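Local coordinates for inactivation-no-after-potential D protein (Drosophila melanogaster, PDB 2QKV) that probably acts as a scaffold in Drosophila visual signal transduction, gathering partner proteins through PDZ domains such as this peptide-binding fifth one, at residues A[20-25]-A[37-43]; A[59-64]-A[75-79]; A[8-14]-A[83-89]. The protein carries 1 engineered substitution. One frame throughout, in Å; residues are numbered along the deposited sequence.

How the interactions relate
The three contacts belong to one PDZ domain and reach the same antiparallel sheet. Interaction 3 pairs strands from near the two ends of the domain. The other two lie between these strands in sequence. Interaction 1 contains the loop that, in PDZ domains, receives a peptide's C-terminal carboxylate. Interaction 2 holds the end of helix 69-77, which in PDZ domains borders the peptide groove together with the strand that 24-28 corresponds to. Leu22 CD1 and Phe76 CD2 join interactions 1 and 2 at 4.2 Å, although their centres lie about 16 Å apart. Leu22 CD2 also meets Leu14 CD1 of interaction 3 at 4.1 Å. Between interactions 2 and 3, centres about 12 Å apart, Phe59 CE1 packs 3.7 Å from Val83 CG1.

Interaction 1 of 3, residues A[20-25]-A[37-43]; sequences KELGLS and DLIQGQY
Backbone bonds tie Gly23 and Ser25 to the strand ending at Leu38. Ser25 N bonds Asp37 O at 2.9 Å, and Gly23 O accepts from Ile39 N. The same Gly23 O meets Leu38 CA, 3.0 Å away, in a CA-H...O contact. Farther along, side chains do the bonding. Gln42 folds back at chi2 (-57°), which brings NE2 to Glu21 O at 2.9 Å. That bond is nearly straight, and the acceptor lies in the amide plane of Gln42. Tyr43 OH donates to Lys20 O over 2.7 Å. Both Lys20 O and Glu21 O lie at the edge of its ring, near the ring plane. Apolar contact is slight: Leu24 CD2 rests 3.6 Å from Leu38 CB. Ile39 CG1 lies against Gly23 CA, and a side chain at this positive-phi glycine would clash with it. Residues 21-24 (Glu-Leu-Gly-Leu) correspond to the carboxylate-binding loop of PDZ domains, and Lys91 and Pro92 of a second subunit pack against Ser25 and Leu22 here. Three of the four direct bonds end on main-chain carbonyls, of Lys20, Glu21 and Gly23. This is consistent with a loop whose backbone shape is braced by 37-43.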
ATOM      1  N   LYS A  20      13.661  20.085 -24.012  1.00 24.52           N
ATOM      2  CA  LYS A  20      14.523  18.953 -23.704  1.00 24.38           C
ATOM      3  C   LYS A  20      13.942  18.168 -22.529  1.00 22.85           C
ATOM      4  O   LYS A  20      14.151  18.529 -21.371  1.00 22.71           O
ATOM      5  CB  LYS A  20      15.939  19.438 -23.378  1.00 26.15           C
ATOM      6  CG  LYS A  20      16.940  18.309 -23.184  1.00 30.16           C
ATOM      7  CD  LYS A  20      18.252  18.587 -23.898  1.00 32.30           C
ATOM      8  CE  LYS A  20      18.056  18.610 -25.405  1.00 34.04           C
ATOM      9  NZ  LYS A  20      19.334  18.838 -26.132  1.00 36.40           N
ATOM     10  N   GLU A  21      13.207  17.101 -22.844  1.00 21.26           N
ATOM     11  CA  GLU A  21      12.576  16.251 -21.829  1.00 22.25           C
ATOM     12  C   GLU A  21      13.634  15.558 -20.986  1.00 19.44           C
ATOM     13  O   GLU A  21      14.738  15.296 -21.455  1.00 18.97           O
ATOM     14  CB  GLU A  21      11.745  15.135 -22.468  1.00 25.29           C
ATOM     15  CG  GLU A  21      10.839  15.515 -23.614  1.00 30.60           C
ATOM     16  CD  GLU A  21      10.572  14.320 -24.512  1.00 33.54           C
ATOM     17  OE1 GLU A  21      10.101  13.279 -24.001  1.00 36.61           O
ATOM     18  OE2 GLU A  21      10.844  14.413 -25.726  1.00 36.12           O
ATOM     19  N   LEU A  22      13.280  15.231 -19.750  1.00 17.99           N
ATOM     20  CA  LEU A  22      14.201  14.525 -18.870  1.00 15.97           C
ATOM     21  C   LEU A  22      14.505  13.166 -19.483  1.00 16.52           C
ATOM     22  O   LEU A  22      15.603  12.628 -19.317  1.00 15.59           O
ATOM     23  CB  LEU A  22      13.577  14.326 -17.491  1.00 16.52           C
ATOM     24  CG  LEU A  22      13.371  15.544 -16.597  1.00 18.27           C
ATOM     25  CD1 LEU A  22      12.714  15.085 -15.303  1.00 21.62           C
ATOM     26  CD2 LEU A  22      14.708  16.210 -16.302  1.00 18.93           C
ATOM     27  N   GLY A  23      13.518  12.601 -20.177  1.00 14.29           N
ATOM     28  CA  GLY A  23      13.700  11.310 -20.815  1.00 15.21           C
ATOM     29  C   GLY A  23      13.595  10.120 -19.881  1.00 14.34           C
ATOM     30  O   GLY A  23      14.140   9.056 -20.169  1.00 17.36           O
ATOM     31  N   LEU A  24      12.887  10.296 -18.772  1.00 14.49           N
ATOM     32  CA  LEU A  24      12.736   9.229 -17.786  1.00 14.26           C
ATOM     33  C   LEU A  24      11.310   8.711 -17.698  1.00 13.95           C
ATOM     34  O   LEU A  24      10.390   9.497 -17.486  1.00 17.09           O
ATOM     35  CB  LEU A  24      13.111   9.739 -16.394  1.00 14.36           C
ATOM     36  CG  LEU A  24      14.435  10.462 -16.176  1.00 14.31           C
ATOM     37  CD1 LEU A  24      14.508  10.963 -14.727  1.00 15.12           C
ATOM     38  CD2 LEU A  24      15.570   9.521 -16.483  1.00 13.37           C
ATOM     39  N   SER A  25      11.132   7.401 -17.847  1.00 13.06           N
ATOM     40  CA  SER A  25       9.815   6.779 -17.696  1.00 12.40           C
ATOM     41  C   SER A  25       9.808   6.316 -16.237  1.00 11.14           C
ATOM     42  O   SER A  25      10.697   5.568 -15.825  1.00 11.14           O
ATOM     43  CB  SER A  25       9.670   5.576 -18.627  1.00 16.63           C
ATOM     44  OG  SER A  25       9.801   5.973 -19.984  1.00 22.99           O
ATOM     45  N   ASP A  37      12.715   3.287 -17.568  1.00 16.38           N
ATOM     46  CA  ASP A  37      13.456   3.446 -18.812  1.00 18.60           C
ATOM     47  C   ASP A  37      13.974   4.876 -18.901  1.00 16.61           C
ATOM     48  O   ASP A  37      13.441   5.778 -18.262  1.00 17.24           O
ATOM     49  CB  ASP A  37      12.553   3.157 -20.012  1.00 20.59           C
ATOM     50  CG  ASP A  37      13.336   2.711 -21.229  1.00 23.18           C
ATOM     51  OD1 ASP A  37      14.584   2.845 -21.228  1.00 27.91           O
ATOM     52  OD2 ASP A  37      12.706   2.231 -22.191  1.00 25.64           O
ATOM     53  N   LEU A  38      15.035   5.084 -19.672  1.00 18.55           N
ATOM     54  CA  LEU A  38      15.566   6.425 -19.828  1.00 20.20           C
ATOM     55  C   LEU A  38      16.271   6.552 -21.160  1.00 21.86           C
ATOM     56  O   LEU A  38      16.884   5.605 -21.643  1.00 22.69           O
ATOM     57  CB  LEU A  38      16.509   6.792 -18.674  1.00 22.44           C
ATOM     58  CG  LEU A  38      17.907   6.194 -18.521  1.00 21.86           C
ATOM     59  CD1 LEU A  38      18.566   6.791 -17.267  1.00 20.26           C
ATOM     60  CD2 LEU A  38      17.823   4.680 -18.405  1.00 22.52           C
ATOM     61  N   ILE A  39      16.156   7.728 -21.759  1.00 23.61           N
ATOM     62  CA  ILE A  39      16.770   7.979 -23.047  1.00 26.54           C
ATOM     63  C   ILE A  39      18.076   8.721 -22.845  1.00 26.88           C
ATOM     64  O   ILE A  39      18.104   9.847 -22.343  1.00 28.71           O
ATOM     65  CB  ILE A  39      15.821   8.785 -23.952  1.00 27.10           C
ATOM     66  CG1 ILE A  39      15.582  10.173 -23.372  1.00 29.57           C
ATOM     67  CG2 ILE A  39      14.486   8.058 -24.049  1.00 28.44           C
ATOM     68  CD1 ILE A  39      14.662  11.017 -24.213  1.00 31.94           C
ATOM     69  N   GLN A  40      19.161   8.064 -23.233  1.00 26.37           N
ATOM     70  CA  GLN A  40      20.494   8.621 -23.097  1.00 26.12           C
ATOM     71  C   GLN A  40      20.677   9.825 -24.012  1.00 25.02           C
ATOM     72  O   GLN A  40      20.086   9.881 -25.086  1.00 24.27           O
ATOM     73  CB  GLN A  40      21.526   7.532 -23.418  1.00 29.36           C
ATOM     74  CG  GLN A  40      21.622   6.409 -22.370  1.00 33.66           C
ATOM     75  CD  GLN A  40      20.266   5.934 -21.845  1.00 37.75           C
ATOM     76  OE1 GLN A  40      19.538   6.690 -21.192  1.00 40.50           O
ATOM     77  NE2 GLN A  40      19.927   4.678 -22.123  1.00 38.61           N
ATOM     78  N   GLY A  41      21.481  10.791 -23.578  1.00 23.17           N
ATOM     79  CA  GLY A  41      21.723  11.968 -24.396  1.00 23.43           C
ATOM     80  C   GLY A  41      20.933  13.229 -24.081  1.00 22.13           C
ATOM     81  O   GLY A  41      21.127  14.253 -24.737  1.00 24.22           O
ATOM     82  N   GLN A  42      20.049  13.189 -23.087  1.00 21.83           N
ATOM     83  CA  GLN A  42      19.266  14.376 -22.745  1.00 19.12           C
ATOM     84  C   GLN A  42      20.015  15.371 -21.862  1.00 20.52           C
ATOM     85  O   GLN A  42      20.114  16.554 -22.191  1.00 20.11           O
ATOM     86  CB  GLN A  42      17.956  13.972 -22.062  1.00 19.89           C
ATOM     87  CG  GLN A  42      17.019  13.137 -22.924  1.00 19.16           C
ATOM     88  CD  GLN A  42      16.640  13.827 -24.225  1.00 21.75           C
ATOM     89  OE1 GLN A  42      17.121  13.459 -25.299  1.00 22.94           O
ATOM     90  NE2 GLN A  42      15.778  14.835 -24.131  1.00 22.01           N
ATOM     91  N   TYR A  43      20.520  14.895 -20.729  1.00 18.40           N
ATOM     92  CA  TYR A  43      21.264  15.731 -19.795  1.00 19.33           C
ATOM     93  C   TYR A  43      22.515  14.996 -19.343  1.00 20.36           C
ATOM     94  O   TYR A  43      22.465  13.808 -19.029  1.00 18.52           O
ATOM     95  CB  TYR A  43      20.417  16.077 -18.566  1.00 19.79           C
ATOM     96  CG  TYR A  43      19.264  16.994 -18.880  1.00 18.19           C
ATOM     97  CD1 TYR A  43      18.063  16.492 -19.385  1.00 19.39           C
ATOM     98  CD2 TYR A  43      19.390  18.374 -18.723  1.00 19.01           C
ATOM     99  CE1 TYR A  43      17.019  17.350 -19.734  1.00 18.79           C
ATOM    100  CE2 TYR A  43      18.352  19.237 -19.068  1.00 18.55           C
ATOM    101  CZ  TYR A  43      17.172  18.716 -19.575  1.00 18.80           C
ATOM    102  OH  TYR A  43      16.152  19.564 -19.943  1.00 19.62           O
TER
HETATM  103  O   HOH W   1      17.448  10.858 -19.892  1.00 20.42           O

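Interaction 2 of 3, residues A[59-64]-A[75-79]; sequences FNGDAL and LFKGA
Phe59 stacks on Phe76 where the helix 69-77 of the PDZ fold packs against the end of strand 55-59. The two rings are face to face, with centroids 4.3 Å apart and planes 30° from parallel. Phe59 CD1 sits over the centre of the Phe76 ring. Over the Phe59 face, Phe76 CG is offset toward the rim, and Phe76 CA makes a CH-pi contact over the same face. The first torsion of Phe59 (chi1 -174°) sets CG opposite the backbone N and carries the ring toward the helix.

Leu75 also touches the Phe59 ring. Its CB lies 4.1 Å from Phe59 CD2, and its carbonyl O approaches CE2. Its CD1 branch reaches Leu64 CD2, and the two leucines slide past each other in opposite directions. Leu75 CD1 also touches Asp62 CB. Phe76 has a second apolar neighbour in Leu64, whose CD1 meets the ring at its edge. An alanine in place of Phe59 is likely to leave the Phe76 face without its stacking partner and open a gap where Leu75 and Ala79 now meet the ring.

The type I' turn from Phe59 to Asp62 is closed by two backbone bonds, Phe59 N to Asp62 O and Asp62 N to Phe59 O. Within the turn, Asn60 directs its amide to strand 82-88, OD1 accepting from Ser84 N and ND2 donating to Lys82 O. Val83 and Met85 of that strand touch Phe59, while Pro92 of a second subunit packs on Phe76. In PDZ domains this helix borders the peptide groove, and the packing here probably sets its C-terminal end on the sheet. At the edge of the Phe59 ring, Ala79 CB lies in the ring plane, 3.7 Å from CZ.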
ATOM      1  N   PHE A  59      12.518  14.655  -4.585  1.00  9.25           N
ATOM      2  CA  PHE A  59      12.529  15.518  -5.761  1.00  9.09           C
ATOM      3  C   PHE A  59      12.331  16.950  -5.303  1.00  9.89           C
ATOM      4  O   PHE A  59      11.322  17.269  -4.684  1.00 11.46           O
ATOM      5  CB  PHE A  59      11.400  15.128  -6.731  1.00  9.18           C
ATOM      6  CG  PHE A  59      11.449  15.876  -8.034  1.00  8.53           C
ATOM      7  CD1 PHE A  59      12.240  15.410  -9.081  1.00  8.34           C
ATOM      8  CD2 PHE A  59      10.769  17.083  -8.190  1.00 10.57           C
ATOM      9  CE1 PHE A  59      12.365  16.131 -10.274  1.00 12.21           C
ATOM     10  CE2 PHE A  59      10.889  17.816  -9.386  1.00  9.56           C
ATOM     11  CZ  PHE A  59      11.690  17.334 -10.425  1.00 10.87           C
ATOM     12  N   ASN A  60      13.303  17.803  -5.614  1.00 12.30           N
ATOM     13  CA  ASN A  60      13.280  19.205  -5.220  1.00 12.30           C
ATOM     14  C   ASN A  60      12.822  19.420  -3.783  1.00 12.87           C
ATOM     15  O   ASN A  60      11.954  20.255  -3.513  1.00 14.22           O
ATOM     16  CB  ASN A  60      12.415  20.032  -6.180  1.00 12.60           C
ATOM     17  CG  ASN A  60      13.108  20.310  -7.499  1.00 16.20           C
ATOM     18  OD1 ASN A  60      14.261  19.934  -7.692  1.00 18.23           O
ATOM     19  ND2 ASN A  60      12.412  20.979  -8.414  1.00 14.19           N
ATOM     20  N   GLY A  61      13.400  18.642  -2.873  1.00 12.45           N
ATOM     21  CA  GLY A  61      13.097  18.770  -1.459  1.00 13.84           C
ATOM     22  C   GLY A  61      11.948  17.952  -0.905  1.00 12.97           C
ATOM     23  O   GLY A  61      11.837  17.806   0.312  1.00 15.00           O
ATOM     24  N   ASP A  62      11.088  17.424  -1.771  1.00 11.67           N
ATOM     25  CA  ASP A  62       9.964  16.631  -1.293  1.00 11.56           C
ATOM     26  C   ASP A  62      10.270  15.140  -1.311  1.00  9.64           C
ATOM     27  O   ASP A  62      10.589  14.584  -2.364  1.00  9.51           O
ATOM     28  CB  ASP A  62       8.717  16.896  -2.145  1.00 10.48           C
ATOM     29  CG  ASP A  62       8.094  18.249  -1.866  1.00 12.09           C
ATOM     30  OD1 ASP A  62       7.917  18.588  -0.677  1.00 14.27           O
ATOM     31  OD2 ASP A  62       7.765  18.962  -2.833  1.00 14.35           O
ATOM     32  N   ALA A  63      10.169  14.504  -0.146  1.00  9.03           N
ATOM     33  CA  ALA A  63      10.393  13.064  -0.046  1.00  9.58           C
ATOM     34  C   ALA A  63       9.268  12.374  -0.812  1.00  9.37           C
ATOM     35  O   ALA A  63       8.099  12.736  -0.661  1.00  9.62           O
ATOM     36  CB  ALA A  63      10.383  12.631   1.418  1.00 10.22           C
ATOM     37  N   LEU A  64       9.619  11.387  -1.637  1.00  6.74           N
ATOM     38  CA  LEU A  64       8.622  10.686  -2.437  1.00  7.12           C
ATOM     39  C   LEU A  64       8.047   9.430  -1.794  1.00  8.67           C
ATOM     40  O   LEU A  64       7.069   8.878  -2.294  1.00  9.21           O
ATOM     41  CB  LEU A  64       9.200  10.332  -3.816  1.00  7.91           C
ATOM     42  CG  LEU A  64       9.748  11.484  -4.671  1.00  7.83           C
ATOM     43  CD1 LEU A  64      10.188  10.940  -6.026  1.00  8.10           C
ATOM     44  CD2 LEU A  64       8.689  12.558  -4.859  1.00  9.53           C
ATOM     45  N   LEU A  75       4.920  16.687  -9.313  1.00  9.39           N
ATOM     46  CA  LEU A  75       6.128  17.385  -8.878  1.00 10.44           C
ATOM     47  C   LEU A  75       7.160  17.410 -10.010  1.00 10.88           C
ATOM     48  O   LEU A  75       7.763  18.458 -10.305  1.00 11.32           O
ATOM     49  CB  LEU A  75       6.728  16.696  -7.645  1.00  9.96           C
ATOM     50  CG  LEU A  75       5.830  16.670  -6.408  1.00 11.63           C
ATOM     51  CD1 LEU A  75       6.501  15.876  -5.302  1.00 12.94           C
ATOM     52  CD2 LEU A  75       5.552  18.091  -5.945  1.00 13.57           C
ATOM     53  N   PHE A  76       7.368  16.260 -10.650  1.00  9.33           N
ATOM     54  CA  PHE A  76       8.312  16.194 -11.763  1.00 10.52           C
ATOM     55  C   PHE A  76       7.849  17.111 -12.902  1.00 11.83           C
ATOM     56  O   PHE A  76       8.634  17.890 -13.458  1.00 12.66           O
ATOM     57  CB  PHE A  76       8.409  14.773 -12.329  1.00  9.02           C
ATOM     58  CG  PHE A  76       9.324  13.840 -11.565  1.00 10.24           C
ATOM     59  CD1 PHE A  76       8.898  13.204 -10.408  1.00 10.10           C
ATOM     60  CD2 PHE A  76      10.601  13.573 -12.045  1.00 11.24           C
ATOM     61  CE1 PHE A  76       9.739  12.304  -9.730  1.00  9.92           C
ATOM     62  CE2 PHE A  76      11.448  12.687 -11.393  1.00 11.07           C
ATOM     63  CZ  PHE A  76      11.015  12.044 -10.223  1.00 12.09           C
ATOM     64  N   LYS A  77       6.572  17.008 -13.254  1.00 12.40           N
ATOM     65  CA  LYS A  77       6.029  17.791 -14.359  1.00 14.39           C
ATOM     66  C   LYS A  77       6.083  19.293 -14.110  1.00 14.17           C
ATOM     67  O   LYS A  77       6.211  20.076 -15.048  1.00 15.06           O
ATOM     68  CB  LYS A  77       4.584  17.365 -14.637  1.00 17.09           C
ATOM     69  CG  LYS A  77       4.050  17.749 -16.017  1.00 22.92           C
ATOM     70  CD  LYS A  77       4.565  16.796 -17.090  1.00 25.02           C
ATOM     71  CE  LYS A  77       3.850  17.000 -18.412  1.00 28.92           C
ATOM     72  NZ  LYS A  77       4.233  15.963 -19.413  1.00 33.07           N
ATOM     73  N   GLY A  78       6.005  19.687 -12.845  1.00 13.61           N
ATOM     74  CA  GLY A  78       6.017  21.098 -12.499  1.00 15.88           C
ATOM     75  C   GLY A  78       7.378  21.770 -12.437  1.00 17.30           C
ATOM     76  O   GLY A  78       7.455  22.984 -12.233  1.00 17.90           O
ATOM     77  N   ALA A  79       8.453  21.006 -12.603  1.00 16.37           N
ATOM     78  CA  ALA A  79       9.797  21.574 -12.554  1.00 17.58           C
ATOM     79  C   ALA A  79      10.190  22.157 -13.911  1.00 19.32           C
ATOM     80  O   ALA A  79      10.380  21.418 -14.877  1.00 20.32           O
ATOM     81  CB  ALA A  79      10.804  20.501 -12.139  1.00 17.23           C
TER

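Interaction 3 of 3, residues A[8-14]-A[83-89]; sequences EKFNVDL and VSMEVTR
Phe10 lays one face of its ring over Val87. Val87 CB is 3.8 Å from the ring centroid and offset toward the rim, a CH-pi contact, and CG1 touches CZ. With chi1 at 61°, CG of Phe10 stands between the backbone N and the carbonyl carbon, and the ring folds over the neighbouring strand. Phe10 CE2 in turn lies over a face of the Arg89 guanidinium. On the same side of the sheet Val12 CG1 meets Met85 CE, Val12 CG2 meets Val87 CG2, and Leu14 CD1 rests 3.8 Å from Val83 CB.

Paired main chains hold these side chains in register. N-terminal strand 10-15 pairs with the last strand, 82-88, joining the two ends of the PDZ domain. The strands are antiparallel, their axes at 149°. Phe10-Val87, Val12-Met85 and Leu14-Val83 are hydrogen-bonded pairs, each with two N-H...O bonds. The shortest are Phe10 N to Val87 O and Met85 N to Val12 O, both 2.8 Å.

The other side is polar. Ser84 OG donates to Asp13 OD2 over 3.0 Å, from the syn side but 33° out of the carboxylate plane. A water joins Lys9 NZ to Glu86 OE1. At the end of the pairing, Thr88 OG1 donates to Glu8 O at 2.7 Å, and a water links that same carbonyl to Arg89 N.

Arg89 NH2 forms a salt bridge with Asp54. Strand 82-88 continues the sheet into strand 55-59, whose Phe59 lies on Val83 and Met85. Helix 44-49 packs on part of the apolar side, at Val12 and Leu14.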
ATOM      1  N   GLU A   8      21.505   3.641   0.627  1.00  6.41           N
ATOM      2  CA  GLU A   8      22.486   4.629   0.179  1.00  6.64           C
ATOM      3  C   GLU A   8      21.846   5.595  -0.815  1.00  8.48           C
ATOM      4  O   GLU A   8      21.159   5.169  -1.753  1.00 10.02           O
ATOM      5  CB  GLU A   8      23.672   3.942  -0.503  1.00  7.62           C
ATOM      6  CG  GLU A   8      24.722   4.915  -1.056  1.00  7.09           C
ATOM      7  CD  GLU A   8      25.882   4.216  -1.737  1.00  8.09           C
ATOM      8  OE1 GLU A   8      26.263   3.111  -1.283  1.00 10.78           O
ATOM      9  OE2 GLU A   8      26.424   4.778  -2.722  1.00 10.75           O
ATOM     10  N   LYS A   9      22.087   6.887  -0.626  1.00  7.90           N
ATOM     11  CA  LYS A   9      21.543   7.906  -1.529  1.00  6.91           C
ATOM     12  C   LYS A   9      22.639   8.734  -2.187  1.00  8.02           C
ATOM     13  O   LYS A   9      23.649   9.041  -1.551  1.00  9.17           O
ATOM     14  CB  LYS A   9      20.643   8.881  -0.768  1.00  8.38           C
ATOM     15  CG  LYS A   9      19.499   8.237  -0.020  1.00  9.83           C
ATOM     16  CD  LYS A   9      18.527   7.611  -0.988  1.00 12.89           C
ATOM     17  CE  LYS A   9      17.422   6.874  -0.257  1.00 12.26           C
ATOM     18  NZ  LYS A   9      16.710   7.734   0.722  1.00 14.02           N
ATOM     19  N   PHE A  10      22.443   9.061  -3.464  1.00  7.93           N
ATOM     20  CA  PHE A  10      23.366   9.952  -4.178  1.00  7.08           C
ATOM     21  C   PHE A  10      22.516  11.074  -4.769  1.00  8.44           C
ATOM     22  O   PHE A  10      21.292  10.938  -4.897  1.00  8.26           O
ATOM     23  CB  PHE A  10      24.183   9.222  -5.264  1.00  7.27           C
ATOM     24  CG  PHE A  10      23.367   8.585  -6.353  1.00  6.59           C
ATOM     25  CD1 PHE A  10      23.096   9.272  -7.540  1.00  8.03           C
ATOM     26  CD2 PHE A  10      22.954   7.269  -6.231  1.00  7.81           C
ATOM     27  CE1 PHE A  10      22.428   8.635  -8.597  1.00  8.42           C
ATOM     28  CE2 PHE A  10      22.290   6.623  -7.269  1.00  8.36           C
ATOM     29  CZ  PHE A  10      22.026   7.309  -8.462  1.00  7.39           C
ATOM     30  N   ASN A  11      23.153  12.187  -5.096  1.00  8.34           N
ATOM     31  CA  ASN A  11      22.456  13.342  -5.635  1.00 10.04           C
ATOM     32  C   ASN A  11      22.619  13.504  -7.135  1.00  9.76           C
ATOM     33  O   ASN A  11      23.670  13.190  -7.695  1.00 10.92           O
ATOM     34  CB  ASN A  11      22.966  14.620  -4.960  1.00 12.87           C
ATOM     35  CG  ASN A  11      22.852  14.568  -3.458  1.00 17.15           C
ATOM     36  OD1 ASN A  11      23.844  14.393  -2.760  1.00 23.93           O
ATOM     37  ND2 ASN A  11      21.638  14.710  -2.953  1.00 18.30           N
ATOM     38  N   VAL A  12      21.558  13.993  -7.774  1.00  9.28           N
ATOM     39  CA  VAL A  12      21.571  14.287  -9.201  1.00 10.70           C
ATOM     40  C   VAL A  12      20.997  15.694  -9.310  1.00 13.51           C
ATOM     41  O   VAL A  12      19.882  15.959  -8.851  1.00 14.18           O
ATOM     42  CB  VAL A  12      20.709  13.301 -10.011  1.00 10.53           C
ATOM     43  CG1 VAL A  12      20.705  13.715 -11.494  1.00 14.48           C
ATOM     44  CG2 VAL A  12      21.259  11.892  -9.874  1.00 11.80           C
ATOM     45  N   ASP A  13      21.781  16.598  -9.893  1.00 13.13           N
ATOM     46  CA  ASP A  13      21.373  17.984 -10.053  1.00 15.89           C
ATOM     47  C   ASP A  13      21.531  18.442 -11.489  1.00 16.78           C
ATOM     48  O   ASP A  13      22.577  18.218 -12.117  1.00 18.11           O
ATOM     49  CB  ASP A  13      22.199  18.905  -9.152  1.00 16.58           C
ATOM     50  CG  ASP A  13      21.953  18.661  -7.686  1.00 17.16           C
ATOM     51  OD1 ASP A  13      22.623  17.779  -7.097  1.00 21.40           O
ATOM     52  OD2 ASP A  13      21.078  19.344  -7.116  1.00 20.14           O
ATOM     53  N   LEU A  14      20.488  19.081 -12.008  1.00 16.66           N
ATOM     54  CA  LEU A  14      20.526  19.588 -13.371  1.00 15.78           C
ATOM     55  C   LEU A  14      19.592  20.775 -13.548  1.00 15.51           C
ATOM     56  O   LEU A  14      18.787  21.096 -12.672  1.00 14.70           O
ATOM     57  CB  LEU A  14      20.152  18.486 -14.358  1.00 16.39           C
ATOM     58  CG  LEU A  14      18.772  17.843 -14.241  1.00 16.27           C
ATOM     59  CD1 LEU A  14      17.730  18.712 -14.971  1.00 17.78           C
ATOM     60  CD2 LEU A  14      18.818  16.437 -14.846  1.00 20.15           C
ATOM     61  N   VAL A  83      16.496  21.212 -10.897  1.00 16.31           N
ATOM     62  CA  VAL A  83      16.026  19.896 -10.497  1.00 14.77           C
ATOM     63  C   VAL A  83      17.105  19.282  -9.606  1.00 14.35           C
ATOM     64  O   VAL A  83      18.260  19.159 -10.016  1.00 15.18           O
ATOM     65  CB  VAL A  83      15.797  18.987 -11.716  1.00 14.68           C
ATOM     66  CG1 VAL A  83      15.632  17.532 -11.270  1.00 16.53           C
ATOM     67  CG2 VAL A  83      14.550  19.435 -12.460  1.00 15.06           C
ATOM     68  N   SER A  84      16.720  18.926  -8.386  1.00 12.49           N
ATOM     69  CA  SER A  84      17.635  18.320  -7.426  1.00 12.55           C
ATOM     70  C   SER A  84      16.981  17.051  -6.909  1.00 10.86           C
ATOM     71  O   SER A  84      15.928  17.104  -6.279  1.00 12.18           O
ATOM     72  CB  SER A  84      17.887  19.269  -6.259  1.00 15.31           C
ATOM     73  OG  SER A  84      18.752  18.667  -5.308  1.00 19.87           O
ATOM     74  N   MET A  85      17.609  15.912  -7.170  1.00  9.32           N
ATOM     75  CA  MET A  85      17.040  14.644  -6.742  1.00  9.58           C
ATOM     76  C   MET A  85      17.972  13.828  -5.863  1.00  8.53           C
ATOM     77  O   MET A  85      19.198  13.950  -5.965  1.00 10.94           O
ATOM     78  CB  MET A  85      16.711  13.794  -7.966  1.00 11.86           C
ATOM     79  CG  MET A  85      15.878  14.515  -9.023  1.00 12.69           C
ATOM     80  SD  MET A  85      15.464  13.490 -10.433  1.00 16.04           S
ATOM     81  CE  MET A  85      16.872  13.781 -11.494  1.00 17.51           C
ATOM     82  N   GLU A  86      17.375  13.021  -4.989  1.00  8.44           N
ATOM     83  CA  GLU A  86      18.122  12.067  -4.173  1.00  8.06           C
ATOM     84  C   GLU A  86      17.688  10.753  -4.805  1.00  7.21           C
ATOM     85  O   GLU A  86      16.501  10.566  -5.133  1.00  7.44           O
ATOM     86  CB  GLU A  86      17.738  12.110  -2.695  1.00  9.16           C
ATOM     87  CG  GLU A  86      18.202  13.398  -2.031  1.00 12.97           C
ATOM     88  CD  GLU A  86      18.137  13.359  -0.521  1.00 17.18           C
ATOM     89  OE1 GLU A  86      17.613  12.378   0.042  1.00 14.52           O
ATOM     90  OE2 GLU A  86      18.618  14.330   0.102  1.00 20.30           O
ATOM     91  N   VAL A  87      18.642   9.843  -4.968  1.00  6.69           N
ATOM     92  CA  VAL A  87      18.402   8.588  -5.662  1.00  6.95           C
ATOM     93  C   VAL A  87      19.132   7.413  -4.998  1.00  7.53           C
ATOM     94  O   VAL A  87      20.188   7.592  -4.398  1.00  7.45           O
ATOM     95  CB  VAL A  87      18.942   8.707  -7.127  1.00  7.40           C
ATOM     96  CG1 VAL A  87      18.480   7.521  -7.973  1.00  7.35           C
ATOM     97  CG2 VAL A  87      18.514  10.049  -7.759  1.00  8.89           C
ATOM     98  N   THR A  88      18.563   6.217  -5.101  1.00  6.01           N
ATOM     99  CA  THR A  88      19.224   5.024  -4.588  1.00  7.03           C
ATOM    100  C   THR A  88      19.317   4.000  -5.726  1.00  8.05           C
ATOM    101  O   THR A  88      18.419   3.920  -6.575  1.00  7.24           O
ATOM    102  CB  THR A  88      18.499   4.420  -3.360  1.00  7.76           C
ATOM    103  OG1 THR A  88      19.352   3.428  -2.757  1.00  7.29           O
ATOM    104  CG2 THR A  88      17.188   3.767  -3.757  1.00  8.48           C
ATOM    105  N   ARG A  89      20.419   3.250  -5.763  1.00  6.16           N
ATOM    106  CA  ARG A  89      20.651   2.216  -6.787  1.00  7.37           C
ATOM    107  C   ARG A  89      20.392   0.898  -6.067  1.00  8.60           C
ATOM    108  O   ARG A  89      21.247   0.415  -5.319  1.00 11.12           O
ATOM    109  CB  ARG A  89      22.095   2.281  -7.293  1.00  8.38           C
ATOM    110  CG  ARG A  89      22.396   1.265  -8.405  1.00 10.87           C
ATOM    111  CD  ARG A  89      23.458   1.801  -9.350  1.00 13.43           C
ATOM    112  NE  ARG A  89      23.007   3.051  -9.952  1.00 14.12           N
ATOM    113  CZ  ARG A  89      23.806   3.942 -10.526  1.00 14.43           C
ATOM    114  NH1 ARG A  89      25.116   3.721 -10.584  1.00 18.42           N
ATOM    115  NH2 ARG A  89      23.303   5.064 -11.016  1.00 15.69           N
TER
HETATM  116  O   HOH W   2      22.630   3.809  -4.001  1.00  9.35           O
HETATM  117  O   HOH W   3      15.878  10.398  -0.177  1.00 11.03           O
HETATM  118  O   HOH W   4      19.960  21.481  -8.448  1.00 34.08           O